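Local coordinates for oxysterol-binding protein homolog 1 (Saccharomyces cerevisiae, PDB 5H28) that carries sterols and other lipids between membranes through the cytosol and, through its ankyrin repeats, is targeted to the nucleus-vacuole junction by interacting with NVJ1, at residues H191-K195 and K196-I200; C202-L205 and L206-G209; T238-A241 and I242-E245; L250-A253 and T254-Q257. All blocks are in the same frame, centred on the assembly; numbering follows the deposited sequence.

All four contacts are local, made along helices or at their ends, and they follow one another along the chain at the C-terminal end of the ankyrin-repeat domain. Contact 1 ends helix 189-196 and starts helix 199-207, contact 2 lies at the far end of that second helix, and contacts 3 and 4 occupy the two ends of helix 241-256. Centres of contacts 1 and 2 lie about 11 Å apart, as do those of contacts 2 and 4. Salt bridges from Arg197 to Asp243 and from Arg203 to Glu245 tie contacts 1 and 2 to contact 3, while Leu206 packs on Ala253 of contact 4. Helix 241-256 thus packs against the helix pair of the last predicted repeat.

Contact 1 (H191-K195 and K196-I200)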
loop_
_atom_site.group_PDB
_atom_site.type_symbol
_atom_site.label_atom_id
_atom_site.label_comp_id
_atom_site.label_asym_id
_atom_site.label_seq_id
_atom_site.Cartn_x
_atom_site.Cartn_y
_atom_site.Cartn_z
ATOM N N HIS A 191 17.485 9.739 -10.838
ATOM C CA HIS A 191 18.195 10.764 -11.595
ATOM C C HIS A 191 18.633 11.920 -10.702
ATOM O O HIS A 191 19.766 12.397 -10.799
ATOM C CB HIS A 191 17.308 11.293 -12.722
ATOM C CG HIS A 191 16.790 10.221 -13.629
ATOM N ND1 HIS A 191 15.982 9.199 -13.180
ATOM C CD2 HIS A 191 16.967 10.009 -14.955
ATOM C CE1 HIS A 191 15.683 8.402 -14.192
ATOM N NE2 HIS A 191 16.269 8.871 -15.280
ATOM N N GLU A 192 17.738 12.361 -9.824
ATOM C CA GLU A 192 18.059 13.464 -8.937
ATOM C C GLU A 192 19.215 13.141 -8.005
ATOM O O GLU A 192 20.050 13.999 -7.743
ATOM C CB GLU A 192 16.828 13.881 -8.132
ATOM C CG GLU A 192 15.725 14.457 -9.003
ATOM C CD GLU A 192 16.244 15.520 -9.955
ATOM O OE1 GLU A 192 16.805 16.527 -9.475
ATOM O OE2 GLU A 192 16.095 15.354 -11.183
ATOM N N PHE A 193 19.293 11.908 -7.516
ATOM C CA PHE A 193 20.393 11.573 -6.625
ATOM C C PHE A 193 21.690 11.280 -7.361
ATOM O O PHE A 193 22.768 11.344 -6.775
ATOM C CB PHE A 193 19.985 10.446 -5.678
ATOM C CG PHE A 193 19.164 10.936 -4.524
ATOM C CD1 PHE A 193 19.777 11.559 -3.437
ATOM C CD2 PHE A 193 17.777 10.861 -4.557
ATOM C CE1 PHE A 193 19.021 12.104 -2.408
ATOM C CE2 PHE A 193 17.008 11.406 -3.530
ATOM C CZ PHE A 193 17.632 12.030 -2.451
ATOM N N VAL A 194 21.593 10.977 -8.650
ATOM C CA VAL A 194 22.797 10.770 -9.441
ATOM C C VAL A 194 23.421 12.166 -9.581
ATOM O O VAL A 194 24.633 12.344 -9.415
ATOM C CB VAL A 194 22.462 10.193 -10.835
ATOM C CG1 VAL A 194 23.670 10.307 -11.753
ATOM C CG2 VAL A 194 22.067 8.730 -10.704
ATOM N N LYS A 195 22.582 13.159 -9.861
ATOM C CA LYS A 195 23.053 14.536 -9.994
ATOM C C LYS A 195 23.582 15.068 -8.661
ATOM O O LYS A 195 24.523 15.865 -8.637
ATOM C CB LYS A 195 21.929 15.435 -10.524
ATOM C CG LYS A 195 21.579 15.138 -11.981
ATOM C CD LYS A 195 20.478 16.030 -12.532
ATOM C CE LYS A 195 19.110 15.657 -11.979
ATOM N NZ LYS A 195 18.028 16.423 -12.663
ATOM N N LYS A 196 22.995 14.606 -7.557
ATOM C CA LYS A 196 23.415 15.032 -6.221
ATOM C C LYS A 196 24.724 14.333 -5.844
ATOM O O LYS A 196 25.447 14.785 -4.955
ATOM C CB LYS A 196 22.324 14.695 -5.192
ATOM C CG LYS A 196 22.437 15.431 -3.853
ATOM C CD LYS A 196 21.261 15.084 -2.942
ATOM C CE LYS A 196 21.177 16.005 -1.726
ATOM N NZ LYS A 196 22.362 15.897 -0.836
ATOM N N ARG A 197 25.015 13.229 -6.531
ATOM C CA ARG A 197 26.222 12.439 -6.304
ATOM C C ARG A 197 26.223 11.725 -4.949
ATOM O O ARG A 197 27.278 11.468 -4.363
ATOM C CB ARG A 197 27.467 13.322 -6.474
ATOM C CG ARG A 197 27.591 13.876 -7.893
ATOM C CD ARG A 197 28.711 14.894 -8.071
ATOM N NE ARG A 197 30.046 14.301 -8.041
ATOM C CZ ARG A 197 30.878 14.376 -7.007
ATOM N NH1 ARG A 197 32.073 13.806 -7.075
ATOM N NH2 ARG A 197 30.515 15.023 -5.907
ATOM N N ASP A 198 25.023 11.406 -4.466
ATOM C CA ASP A 198 24.839 10.685 -3.205
ATOM C C ASP A 198 24.760 9.217 -3.616
ATOM O O ASP A 198 23.676 8.702 -3.896
ATOM C CB ASP A 198 23.525 11.110 -2.540
ATOM C CG ASP A 198 23.309 10.463 -1.176
ATOM O OD1 ASP A 198 23.963 9.444 -0.869
ATOM O OD2 ASP A 198 22.458 10.971 -0.415
ATOM N N VAL A 199 25.907 8.549 -3.652
ATOM C CA VAL A 199 25.954 7.149 -4.076
ATOM C C VAL A 199 25.191 6.186 -3.170
ATOM O O VAL A 199 24.551 5.251 -3.659
ATOM C CB VAL A 199 27.412 6.663 -4.222
ATOM C CG1 VAL A 199 27.437 5.251 -4.790
ATOM C CG2 VAL A 199 28.182 7.604 -5.141
ATOM N N ILE A 200 25.248 6.399 -1.862
ATOM C CA ILE A 200 24.532 5.524 -0.946
ATOM C C ILE A 200 23.034 5.567 -1.243
ATOM O O ILE A 200 22.381 4.523 -1.299
ATOM C CB ILE A 200 24.790 5.911 0.529
ATOM C CG1 ILE A 200 26.239 5.577 0.896
ATOM C CG2 ILE A 200 23.820 5.177 1.450
ATOM C CD1 ILE A 200 26.606 5.916 2.321
#
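Phe193 and Val194 hand their carbonyls to the residues that turn the chain out of helix 189-196, Asp198 N bonding to Phe193 O at 3.2 Å and Arg197 N weakly to Val194 O at 3.0 Å. Arg197 makes the turn with a positive phi of 68°, and Lys196 N still keeps the helical bond to Glu192 O. Beside this turn lies the Phe193 ring, buried against Met201, Cys202 and Leu205 of the next helix. Asp198 CB meets the ring edge at CD1, 3.9 Å away, and the aliphatic stem of Lys196 approaches obliquely, its CD 3.8 Å from Phe193 CE1. With CG anti to the backbone N (chi1 -163°), the Lys196 stem runs beside the ring before its ammonium leads away; lysine suits this exposed position, its methylenes against the ring and its charge outside. Lys195 reaches back along the helix, its NZ forming a salt bridge with Glu192 OE2 at 2.7 Å. Asp198 N-caps the next helix through OD1 to Met201 N, while its OD2 pairs with Arg158; Arg197 pairs with Asp243. A Schellman motif running straight into an N-cap joins the two antiparallel helices of an ankyrin repeat, here the predicted third.

Contact 2 (C202-L205 and L206-G209); sequences CRWL and LEHG
Trp204 and His208 sit one turn apart where helix 199-207 runs out: Glu207 N still makes a helical bond to Arg203 O (3.0 Å, 155° at the hydrogen), His208 N bonds to Leu205 O at 3.0 Å, and Gly209, at positive phi, closes a Schellman motif in which Ala210 N bonds to Leu205 O. The two rings form a face-to-face stack, the six-membered ring of Trp204 and the imidazole having centroids 3.7 Å apart and planes only 16° from parallel. His208 ND1 lies over the middle of the indole, and its CE1 comes to 3.2 Å from Trp204 CE2. The same ND1 donates to Trp204 O at 2.8 Å, a bond that would hold the ring's rotation, though it is doubtful in detail because this oxygen crowds a neighbouring atom. Histidine suits the position by its flat face, and its N-H probably serves the carbonyl as well. Trp204 CG stands anti to the backbone N (chi1 -168°), which carries the indole along the helix over His208. Replacing Trp204 with an alanine would probably leave the imidazole without its stacking partner and Glu164 without the indole N-H. Gly209 suits its positive phi, where a side chain would collide with the carbonyl oxygen before it. Among the neighbouring helices, Trp204 NE1 bonds to Glu164 and its ring meets Leu163 and Leu167 of helix 160-167; Leu205 packs on Val189 and Phe193 of helix 189-196, and Leu206 on Ala253 of helix 241-256.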
loop_
_atom_site.group_PDB
_atom_site.type_symbol
_atom_site.label_atom_id
_atom_site.label_comp_id
_atom_site.label_asym_id
_atom_site.label_seq_id
_atom_site.Cartn_x
_atom_site.Cartn_y
_atom_site.Cartn_z
ATOM N N CYS A 202 21.660 6.392 -4.064
ATOM C CA CYS A 202 21.453 5.772 -5.370
ATOM C C CYS A 202 21.373 4.254 -5.209
ATOM O O CYS A 202 20.482 3.617 -5.768
ATOM C CB CYS A 202 22.586 6.134 -6.336
ATOM S SG CYS A 202 22.531 7.832 -6.956
ATOM N N ARG A 203 22.298 3.679 -4.440
ATOM C CA ARG A 203 22.309 2.236 -4.210
ATOM C C ARG A 203 21.010 1.793 -3.546
ATOM O O ARG A 203 20.428 0.776 -3.924
ATOM C CB ARG A 203 23.496 1.839 -3.324
ATOM C CG ARG A 203 24.860 1.998 -3.973
ATOM C CD ARG A 203 25.968 1.662 -2.978
ATOM N NE ARG A 203 27.300 1.925 -3.521
ATOM C CZ ARG A 203 27.891 1.191 -4.457
ATOM N NH1 ARG A 203 27.275 0.132 -4.963
ATOM N NH2 ARG A 203 29.095 1.524 -4.898
ATOM N N TRP A 204 20.553 2.560 -2.560
ATOM C CA TRP A 204 19.320 2.238 -1.846
ATOM C C TRP A 204 18.133 2.251 -2.806
ATOM O O TRP A 204 17.292 1.356 -2.790
ATOM C CB TRP A 204 19.076 3.251 -0.723
ATOM C CG TRP A 204 17.986 2.843 0.236
ATOM C CD1 TRP A 204 18.136 2.147 1.404
ATOM C CD2 TRP A 204 16.582 3.095 0.099
ATOM N NE1 TRP A 204 16.915 1.955 2.002
ATOM C CE2 TRP A 204 15.942 2.524 1.223
ATOM C CE3 TRP A 204 15.800 3.746 -0.865
ATOM C CZ2 TRP A 204 14.555 2.584 1.409
ATOM C CZ3 TRP A 204 14.421 3.805 -0.679
ATOM C CH2 TRP A 204 13.814 3.226 0.450
ATOM N N LEU A 205 18.068 3.275 -3.650
ATOM C CA LEU A 205 16.975 3.387 -4.603
ATOM C C LEU A 205 16.973 2.226 -5.592
ATOM O O LEU A 205 15.922 1.652 -5.878
ATOM C CB LEU A 205 17.067 4.726 -5.341
ATOM C CG LEU A 205 16.795 5.956 -4.466
ATOM C CD1 LEU A 205 17.198 7.208 -5.217
ATOM C CD2 LEU A 205 15.319 6.000 -4.067
ATOM N N LEU A 206 18.151 1.871 -6.099
ATOM C CA LEU A 206 18.264 0.769 -7.046
ATOM C C LEU A 206 17.802 -0.537 -6.415
ATOM O O LEU A 206 17.123 -1.335 -7.060
ATOM C CB LEU A 206 19.713 0.623 -7.526
ATOM C CG LEU A 206 20.195 1.539 -8.657
ATOM C CD1 LEU A 206 19.516 1.149 -9.954
ATOM C CD2 LEU A 206 19.910 2.979 -8.328
ATOM N N GLU A 207 18.154 -0.753 -5.152
ATOM C CA GLU A 207 17.754 -1.984 -4.481
ATOM C C GLU A 207 16.262 -2.009 -4.168
ATOM O O GLU A 207 15.703 -3.064 -3.867
ATOM C CB GLU A 207 18.572 -2.198 -3.199
ATOM C CG GLU A 207 18.443 -1.107 -2.156
ATOM C CD GLU A 207 19.207 -1.429 -0.882
ATOM O OE1 GLU A 207 18.833 -2.402 -0.195
ATOM O OE2 GLU A 207 20.182 -0.709 -0.573
ATOM N N HIS A 208 15.613 -0.851 -4.245
ATOM C CA HIS A 208 14.183 -0.780 -3.977
ATOM C C HIS A 208 13.314 -0.589 -5.216
ATOM O O HIS A 208 12.186 -0.108 -5.122
ATOM C CB HIS A 208 13.879 0.313 -2.951
ATOM C CG HIS A 208 14.260 -0.061 -1.554
ATOM N ND1 HIS A 208 15.565 -0.066 -1.115
ATOM C CD2 HIS A 208 13.512 -0.503 -0.516
ATOM C CE1 HIS A 208 15.606 -0.498 0.133
ATOM N NE2 HIS A 208 14.373 -0.770 0.521
ATOM N N GLY A 209 13.842 -0.955 -6.381
ATOM C CA GLY A 209 13.053 -0.849 -7.594
ATOM C C GLY A 209 13.428 0.175 -8.645
ATOM O O GLY A 209 12.933 0.096 -9.768
#

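Contact 3 (T238-A241 and I242-E245); sequences TKIA and IDIE
Ile240 meets Ile244 across the first turn of helix 241-256, where the carbonyls of Ile240 and Ala241 receive the first two helical bonds of this stretch. Ile244 N gives to Ile240 O at 3.0 Å, and Glu245 N to Ala241 O at 2.9 Å with 160° at the hydrogen. Ala241 N finds a weak bond to Thr238 O, while Ile242 N gives to a water at 3.2 Å that returns a weak bond to Thr238 O. Just before the helix, Lys239 NZ donates to Thr238 OG1 at 3.0 Å. A second water donates to both Lys239 O and Asp243 OD2, lying 2.6 Å from the carboxylate oxygen, and so links the side chain to the incoming loop. A third donates to Glu245 OE1 at 2.7 Å and weakly to Ala241 O, which therefore serves both the helix and solvent. The two acids have protein partners as well: Asp243 OD1 takes a salt bridge from Arg197, and Glu245 OE2, just beyond the first turn, one from Arg203. An aspartate suits the position of Asp243, in the first turn, where the helix dipole would be expected to favour negative charge. On the apolar side, Ile240 CG1 rests 3.9 Å from Ile244 CD1. That CG1 sits between the backbone N and the carbonyl carbon (chi1 54°), directing the branch along the same flank as Ile244; Ile240 also packs on Val229. The arrangement is a helix N-terminus with Ile240 at the N-cap position, with Ile242 N hydrated and the acids tied to the last predicted ankyrin repeat.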
loop_
_atom_site.group_PDB
_atom_site.type_symbol
_atom_site.label_atom_id
_atom_site.label_comp_id
_atom_site.label_asym_id
_atom_site.label_seq_id
_atom_site.Cartn_x
_atom_site.Cartn_y
_atom_site.Cartn_z
ATOM N N THR A 238 41.655 9.985 -7.176
ATOM C CA THR A 238 40.900 10.439 -6.016
ATOM C C THR A 238 39.930 11.598 -6.225
ATOM O O THR A 238 38.861 11.624 -5.615
ATOM C CB THR A 238 41.845 10.817 -4.852
ATOM O OG1 THR A 238 42.680 11.909 -5.245
ATOM C CG2 THR A 238 42.715 9.630 -4.469
ATOM N N LYS A 239 40.271 12.548 -7.089
ATOM C CA LYS A 239 39.395 13.698 -7.285
ATOM C C LYS A 239 38.137 13.451 -8.115
ATOM O O LYS A 239 37.274 14.323 -8.219
ATOM C CB LYS A 239 40.211 14.871 -7.836
ATOM C CG LYS A 239 41.337 15.293 -6.887
ATOM C CD LYS A 239 40.795 15.646 -5.493
ATOM C CE LYS A 239 41.910 15.905 -4.485
ATOM N NZ LYS A 239 42.681 14.672 -4.164
ATOM N N ILE A 240 38.023 12.261 -8.695
ATOM C CA ILE A 240 36.839 11.900 -9.474
ATOM C C ILE A 240 36.372 10.507 -9.060
ATOM O O ILE A 240 35.609 9.858 -9.776
ATOM C CB ILE A 240 37.108 11.898 -10.999
ATOM C CG1 ILE A 240 38.302 10.998 -11.327
ATOM C CG2 ILE A 240 37.343 13.321 -11.488
ATOM C CD1 ILE A 240 38.500 10.777 -12.811
ATOM N N ALA A 241 36.815 10.062 -7.886
ATOM C CA ALA A 241 36.459 8.742 -7.374
ATOM C C ALA A 241 34.955 8.515 -7.239
ATOM O O ALA A 241 34.456 7.446 -7.585
ATOM C CB ALA A 241 37.142 8.501 -6.031
ATOM N N ILE A 242 34.234 9.511 -6.737
ATOM C CA ILE A 242 32.790 9.379 -6.570
ATOM C C ILE A 242 32.094 9.187 -7.914
ATOM O O ILE A 242 31.180 8.374 -8.038
ATOM C CB ILE A 242 32.194 10.617 -5.857
ATOM C CG1 ILE A 242 32.625 10.617 -4.388
ATOM C CG2 ILE A 242 30.671 10.615 -5.970
ATOM C CD1 ILE A 242 32.161 11.831 -3.613
ATOM N N ASP A 243 32.543 9.929 -8.918
ATOM C CA ASP A 243 31.963 9.843 -10.250
ATOM C C ASP A 243 32.242 8.476 -10.860
ATOM O O ASP A 243 31.384 7.895 -11.529
ATOM C CB ASP A 243 32.540 10.960 -11.108
ATOM C CG ASP A 243 32.379 12.315 -10.451
ATOM O OD1 ASP A 243 31.237 12.813 -10.393
ATOM O OD2 ASP A 243 33.389 12.867 -9.967
ATOM N N ILE A 244 33.441 7.961 -10.627
ATOM C CA ILE A 244 33.793 6.648 -11.139
ATOM C C ILE A 244 32.920 5.599 -10.450
ATOM O O ILE A 244 32.403 4.689 -11.099
ATOM C CB ILE A 244 35.287 6.334 -10.891
ATOM C CG1 ILE A 244 36.153 7.259 -11.751
ATOM C CG2 ILE A 244 35.578 4.877 -11.218
ATOM C CD1 ILE A 244 37.640 7.136 -11.486
ATOM N N GLU A 245 32.753 5.734 -9.137
ATOM C CA GLU A 245 31.936 4.801 -8.368
ATOM C C GLU A 245 30.503 4.811 -8.890
ATOM O O GLU A 245 29.884 3.762 -9.076
ATOM C CB GLU A 245 31.936 5.191 -6.885
ATOM C CG GLU A 245 31.273 4.160 -5.973
ATOM C CD GLU A 245 31.135 4.627 -4.530
ATOM O OE1 GLU A 245 31.956 5.450 -4.079
ATOM O OE2 GLU A 245 30.208 4.152 -3.841
HETATM O O HOH W 1 35.507 12.204 -5.645
HETATM O O HOH W 2 34.550 15.042 -9.143
HETATM O O HOH W 3 34.310 6.546 -4.742
#

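Contact 4 (L250-A253 and T254-Q257); sequences LERA and TREQ
The closing turns of helix 241-256, which packs beside the last predicted ankyrin repeat, are held at Thr254, whose hydroxyl turns back to the backbone: OG1 donates to Leu250 O at 2.7 Å. Thr254 N reaches the same oxygen at 2.9 Å, the two donors arriving from opposite faces of the carbonyl plane. OG1 is beside its own backbone N (chi1 -63°), the setting that lets a helical threonine reach the carbonyl four residues earlier. Replacing Thr254 with a valine would probably leave Leu250 O with one donor fewer. On another flank stands an i to i+4 salt bridge, common on exposed helix surfaces: Arg252 NE gives a nearly straight bond, 169° at the hydrogen, to Glu256 OE1 at 2.6 Å. The oxygen lies in the guanidinium plane, yet NE comes from above the carboxylate plane, the two groups being turned 88° apart. Arg255 instead lays one guanidinium face over the helix backbone, its NH1 3.3 Å from Arg252 CA, and a water bridges its NH2 to Glu251 OE2. Beyond, Gln257 N bonds to Ala253 O at 2.7 Å, and another water donates to both Ala253 O and Gln257 OE1, while Gln257 NE2 bonds to Val259 O.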
loop_
_atom_site.group_PDB
_atom_site.type_symbol
_atom_site.label_atom_id
_atom_site.label_comp_id
_atom_site.label_asym_id
_atom_site.label_seq_id
_atom_site.Cartn_x
_atom_site.Cartn_y
_atom_site.Cartn_z
ATOM N N LEU A 250 25.948 2.313 -11.836
ATOM C CA LEU A 250 24.896 2.328 -12.839
ATOM C C LEU A 250 25.144 1.334 -13.971
ATOM O O LEU A 250 24.197 0.776 -14.524
ATOM C CB LEU A 250 24.719 3.747 -13.382
ATOM C CG LEU A 250 24.213 4.716 -12.308
ATOM C CD1 LEU A 250 24.273 6.143 -12.817
ATOM C CD2 LEU A 250 22.786 4.343 -11.915
ATOM N N GLU A 251 26.407 1.102 -14.319
ATOM C CA GLU A 251 26.716 0.144 -15.376
ATOM C C GLU A 251 26.361 -1.259 -14.903
ATOM O O GLU A 251 25.790 -2.055 -15.652
ATOM C CB GLU A 251 28.197 0.231 -15.761
ATOM C CG GLU A 251 28.521 1.467 -16.586
ATOM C CD GLU A 251 30.004 1.657 -16.837
ATOM O OE1 GLU A 251 30.352 2.552 -17.636
ATOM O OE2 GLU A 251 30.820 0.925 -16.235
ATOM N N ARG A 252 26.695 -1.550 -13.650
ATOM C CA ARG A 252 26.403 -2.846 -13.046
ATOM C C ARG A 252 24.892 -3.031 -12.938
ATOM O O ARG A 252 24.359 -4.093 -13.267
ATOM C CB ARG A 252 27.028 -2.929 -11.649
ATOM C CG ARG A 252 26.674 -4.192 -10.880
ATOM C CD ARG A 252 27.300 -4.202 -9.490
ATOM N NE ARG A 252 26.913 -5.393 -8.736
ATOM C CZ ARG A 252 27.339 -5.685 -7.512
ATOM N NH1 ARG A 252 26.924 -6.795 -6.916
ATOM N NH2 ARG A 252 28.179 -4.874 -6.882
ATOM N N ALA A 253 24.208 -1.989 -12.477
ATOM C CA ALA A 253 22.759 -2.036 -12.317
ATOM C C ALA A 253 22.071 -2.244 -13.658
ATOM O O ALA A 253 21.048 -2.921 -13.738
ATOM C CB ALA A 253 22.262 -0.749 -11.666
ATOM N N THR A 254 22.632 -1.657 -14.709
ATOM C CA THR A 254 22.061 -1.798 -16.040
ATOM C C THR A 254 22.143 -3.261 -16.477
ATOM O O THR A 254 21.260 -3.759 -17.175
ATOM C CB THR A 254 22.795 -0.892 -17.052
ATOM O OG1 THR A 254 22.616 0.480 -16.672
ATOM C CG2 THR A 254 22.239 -1.084 -18.452
ATOM N N ARG A 255 23.197 -3.949 -16.048
ATOM C CA ARG A 255 23.370 -5.356 -16.389
ATOM C C ARG A 255 22.485 -6.251 -15.520
ATOM O O ARG A 255 21.936 -7.245 -15.996
ATOM C CB ARG A 255 24.837 -5.777 -16.218
ATOM C CG ARG A 255 25.813 -5.117 -17.185
ATOM C CD ARG A 255 27.197 -5.762 -17.098
ATOM N NE ARG A 255 27.836 -5.567 -15.797
ATOM C CZ ARG A 255 28.509 -4.476 -15.441
ATOM N NH1 ARG A 255 29.049 -4.393 -14.231
ATOM N NH2 ARG A 255 28.655 -3.472 -16.296
ATOM N N GLU A 256 22.341 -5.882 -14.249
ATOM C CA GLU A 256 21.553 -6.654 -13.288
ATOM C C GLU A 256 20.040 -6.435 -13.287
ATOM O O GLU A 256 19.287 -7.337 -12.917
ATOM C CB GLU A 256 22.066 -6.389 -11.868
ATOM C CG GLU A 256 23.493 -6.821 -11.599
ATOM C CD GLU A 256 23.939 -6.497 -10.180
ATOM O OE1 GLU A 256 25.083 -6.844 -9.822
ATOM O OE2 GLU A 256 23.147 -5.895 -9.425
ATOM N N GLN A 257 19.596 -5.246 -13.682
ATOM C CA GLN A 257 18.171 -4.910 -13.676
ATOM C C GLN A 257 17.238 -6.052 -14.086
ATOM O O GLN A 257 16.284 -6.359 -13.368
ATOM C CB GLN A 257 17.920 -3.678 -14.555
ATOM C CG GLN A 257 16.491 -3.135 -14.513
ATOM C CD GLN A 257 15.962 -2.917 -13.107
ATOM O OE1 GLN A 257 16.701 -2.530 -12.200
ATOM N NE2 GLN A 257 14.665 -3.153 -12.923
HETATM O O HOH W 4 31.278 -1.610 -15.576
HETATM O O HOH W 5 19.211 -2.534 -11.350
#